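Local coordinates for protein eukaryotic translation initiation factor 4 gamma 2 (Homo sapiens, PDB 4IUL) that binds the helicase eIF4A through its HEAT-repeat MIF4G domain and probably acts as a scaffold in translation initiation, at residues V50-K53 with L54-K57. Numbering follows the deposited sequence.
Sequences VESK and LILK. With SO4 (sulfate ion), chain D.
Sulfate O4 is gripped by two lysines one helical turn apart, Lys57 NZ at 3.0 Å and Lys53 NZ at 3.1 Å. Lys53 NZ also holds O2 of the same ion, and Arg110 of helix 107-127 adds a further bond. The pair stands on the first turn of helix 53-69, in the all-helical MIF4G domain of HEAT repeats, with Ser52 at the N-cap. The two chains run side by side in the same direction. That of Lys57 is extended, whereas that of Lys53 bends at CG-CD (chi3 73°), and their ammonium groups stay 5.2 Å apart, NZ to NZ, with the anion, likely picked up from the crystallisation solution, probably offsetting their charges.

The turn is closed by Leu56 N to Ser52 O at 3.0 Å and by Lys57 N to Lys53 O. Leu56 CG packs 3.2 Å from Ser52 O, and CD2 reaches 3.9 Å from Val50 CA; Phe91 and helix 107-127 also touch this side chain. Cutting Leu56 back to an alanine would probably open a gap between the loop at Val50 and Phe108 of helix 107-127.

Glu51, whose carboxylate is salt-bridged to Arg18 of helix 13-31, slants across Ile55. Ile55 swings CG1 to the side opposite its carbonyl carbon (chi1 -72°) and stays extended at chi2, bringing CD1 to 3.3 Å from Glu51 CB.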
ATOM      1  N   VAL A  50      11.827  -6.236 -17.730  1.00 38.15           N
ATOM      2  CA  VAL A  50      12.746  -6.846 -16.770  1.00 38.96           C
ATOM      3  C   VAL A  50      14.172  -6.900 -17.301  1.00 39.10           C
ATOM      4  O   VAL A  50      15.053  -7.506 -16.699  1.00 40.92           O
ATOM      5  CB  VAL A  50      12.305  -8.283 -16.395  1.00 38.38           C
ATOM      6  CG1 VAL A  50      10.920  -8.260 -15.796  1.00 38.52           C
ATOM      7  CG2 VAL A  50      12.336  -9.176 -17.624  1.00 38.55           C
ATOM      8  N   GLU A  51      14.389  -6.246 -18.430  1.00 38.66           N
ATOM      9  CA  GLU A  51      15.689  -6.209 -19.088  1.00 38.12           C
ATOM     10  C   GLU A  51      16.902  -5.877 -18.209  1.00 35.88           C
ATOM     11  O   GLU A  51      17.934  -6.520 -18.325  1.00 33.17           O
ATOM     12  CB  GLU A  51      15.617  -5.215 -20.244  1.00 40.98           C
ATOM     13  CG  GLU A  51      16.846  -5.174 -21.120  1.00 44.69           C
ATOM     14  CD  GLU A  51      16.814  -4.013 -22.094  1.00 43.07           C
ATOM     15  OE1 GLU A  51      15.805  -3.858 -22.816  1.00 41.45           O
ATOM     16  OE2 GLU A  51      17.800  -3.254 -22.133  1.00 44.69           O
ATOM     17  N   SER A  52      16.788  -4.867 -17.347  1.00 36.01           N
ATOM     18  CA  SER A  52      17.914  -4.458 -16.491  1.00 33.44           C
ATOM     19  C   SER A  52      17.483  -3.657 -15.262  1.00 31.79           C
ATOM     20  O   SER A  52      16.299  -3.397 -15.061  1.00 33.48           O
ATOM     21  CB  SER A  52      18.901  -3.607 -17.295  1.00 32.39           C
ATOM     22  OG  SER A  52      18.328  -2.352 -17.620  1.00 29.23           O
ATOM     23  N   LYS A  53      18.453  -3.249 -14.452  1.00 29.71           N
ATOM     24  CA  LYS A  53      18.149  -2.476 -13.255  1.00 29.51           C
ATOM     25  C   LYS A  53      17.437  -1.169 -13.605  1.00 26.67           C
ATOM     26  O   LYS A  53      16.414  -0.824 -13.008  1.00 24.92           O
ATOM     27  CB  LYS A  53      19.435  -2.176 -12.458  1.00 31.45           C
ATOM     28  CG  LYS A  53      19.181  -1.364 -11.179  1.00 32.72           C
ATOM     29  CD  LYS A  53      20.286  -1.523 -10.120  1.00 36.26           C
ATOM     30  CE  LYS A  53      21.570  -0.803 -10.502  1.00 36.41           C
ATOM     31  NZ  LYS A  53      22.542  -0.727  -9.368  1.00 37.44           N
ATOM     32  N   LEU A  54      17.991  -0.450 -14.574  1.00 25.43           N
ATOM     33  CA  LEU A  54      17.440   0.828 -15.017  1.00 24.87           C
ATOM     34  C   LEU A  54      15.974   0.711 -15.440  1.00 24.78           C
ATOM     35  O   LEU A  54      15.142   1.527 -15.053  1.00 26.55           O
ATOM     36  CB  LEU A  54      18.288   1.378 -16.168  1.00 25.79           C
ATOM     37  CG  LEU A  54      17.884   2.741 -16.737  1.00 28.44           C
ATOM     38  CD1 LEU A  54      19.122   3.444 -17.300  1.00 28.06           C
ATOM     39  CD2 LEU A  54      16.799   2.560 -17.808  1.00 25.73           C
ATOM     40  N   ILE A  55      15.659  -0.307 -16.229  1.00 22.79           N
ATOM     41  CA  ILE A  55      14.294  -0.509 -16.679  1.00 23.98           C
ATOM     42  C   ILE A  55      13.394  -0.881 -15.500  1.00 24.96           C
ATOM     43  O   ILE A  55      12.235  -0.452 -15.446  1.00 23.14           O
ATOM     44  CB  ILE A  55      14.240  -1.590 -17.785  1.00 25.05           C
ATOM     45  CG1 ILE A  55      14.832  -1.014 -19.075  1.00 28.21           C
ATOM     46  CG2 ILE A  55      12.821  -2.042 -18.026  1.00 23.81           C
ATOM     47  CD1 ILE A  55      14.981  -2.013 -20.190  1.00 31.99           C
ATOM     48  N   LEU A  56      13.919  -1.664 -14.555  1.00 24.26           N
ATOM     49  CA  LEU A  56      13.129  -2.040 -13.375  1.00 25.48           C
ATOM     50  C   LEU A  56      12.727  -0.799 -12.562  1.00 25.23           C
ATOM     51  O   LEU A  56      11.578  -0.688 -12.107  1.00 25.08           O
ATOM     52  CB  LEU A  56      13.912  -3.008 -12.475  1.00 25.84           C
ATOM     53  CG  LEU A  56      14.165  -4.435 -12.970  1.00 28.41           C
ATOM     54  CD1 LEU A  56      14.943  -5.220 -11.905  1.00 28.47           C
ATOM     55  CD2 LEU A  56      12.835  -5.119 -13.269  1.00 26.69           C
ATOM     56  N   LYS A  57      13.663   0.137 -12.393  1.00 24.21           N
ATOM     57  CA  LYS A  57      13.386   1.359 -11.627  1.00 26.71           C
ATOM     58  C   LYS A  57      12.216   2.159 -12.191  1.00 26.14           C
ATOM     59  O   LYS A  57      11.397   2.678 -11.436  1.00 26.50           O
ATOM     60  CB  LYS A  57      14.615   2.274 -11.569  1.00 27.69           C
ATOM     61  CG  LYS A  57      15.745   1.789 -10.666  1.00 31.58           C
ATOM     62  CD  LYS A  57      16.902   2.787 -10.676  1.00 30.85           C
ATOM     63  CE  LYS A  57      18.027   2.321  -9.783  1.00 30.59           C
ATOM     64  NZ  LYS A  57      19.190   3.222  -9.879  1.00 31.54           N
TER
HETATM   65  S   SO4 D 402      20.793   1.425  -6.822  1.00 55.97           S
HETATM   66  O1  SO4 D 402      21.597   2.151  -5.823  1.00 58.94           O
HETATM   67  O2  SO4 D 402      21.025  -0.024  -6.685  1.00 58.06           O
HETATM   68  O3  SO4 D 402      19.368   1.721  -6.604  1.00 57.96           O
HETATM   69  O4  SO4 D 402      21.187   1.855  -8.177  1.00 58.53           O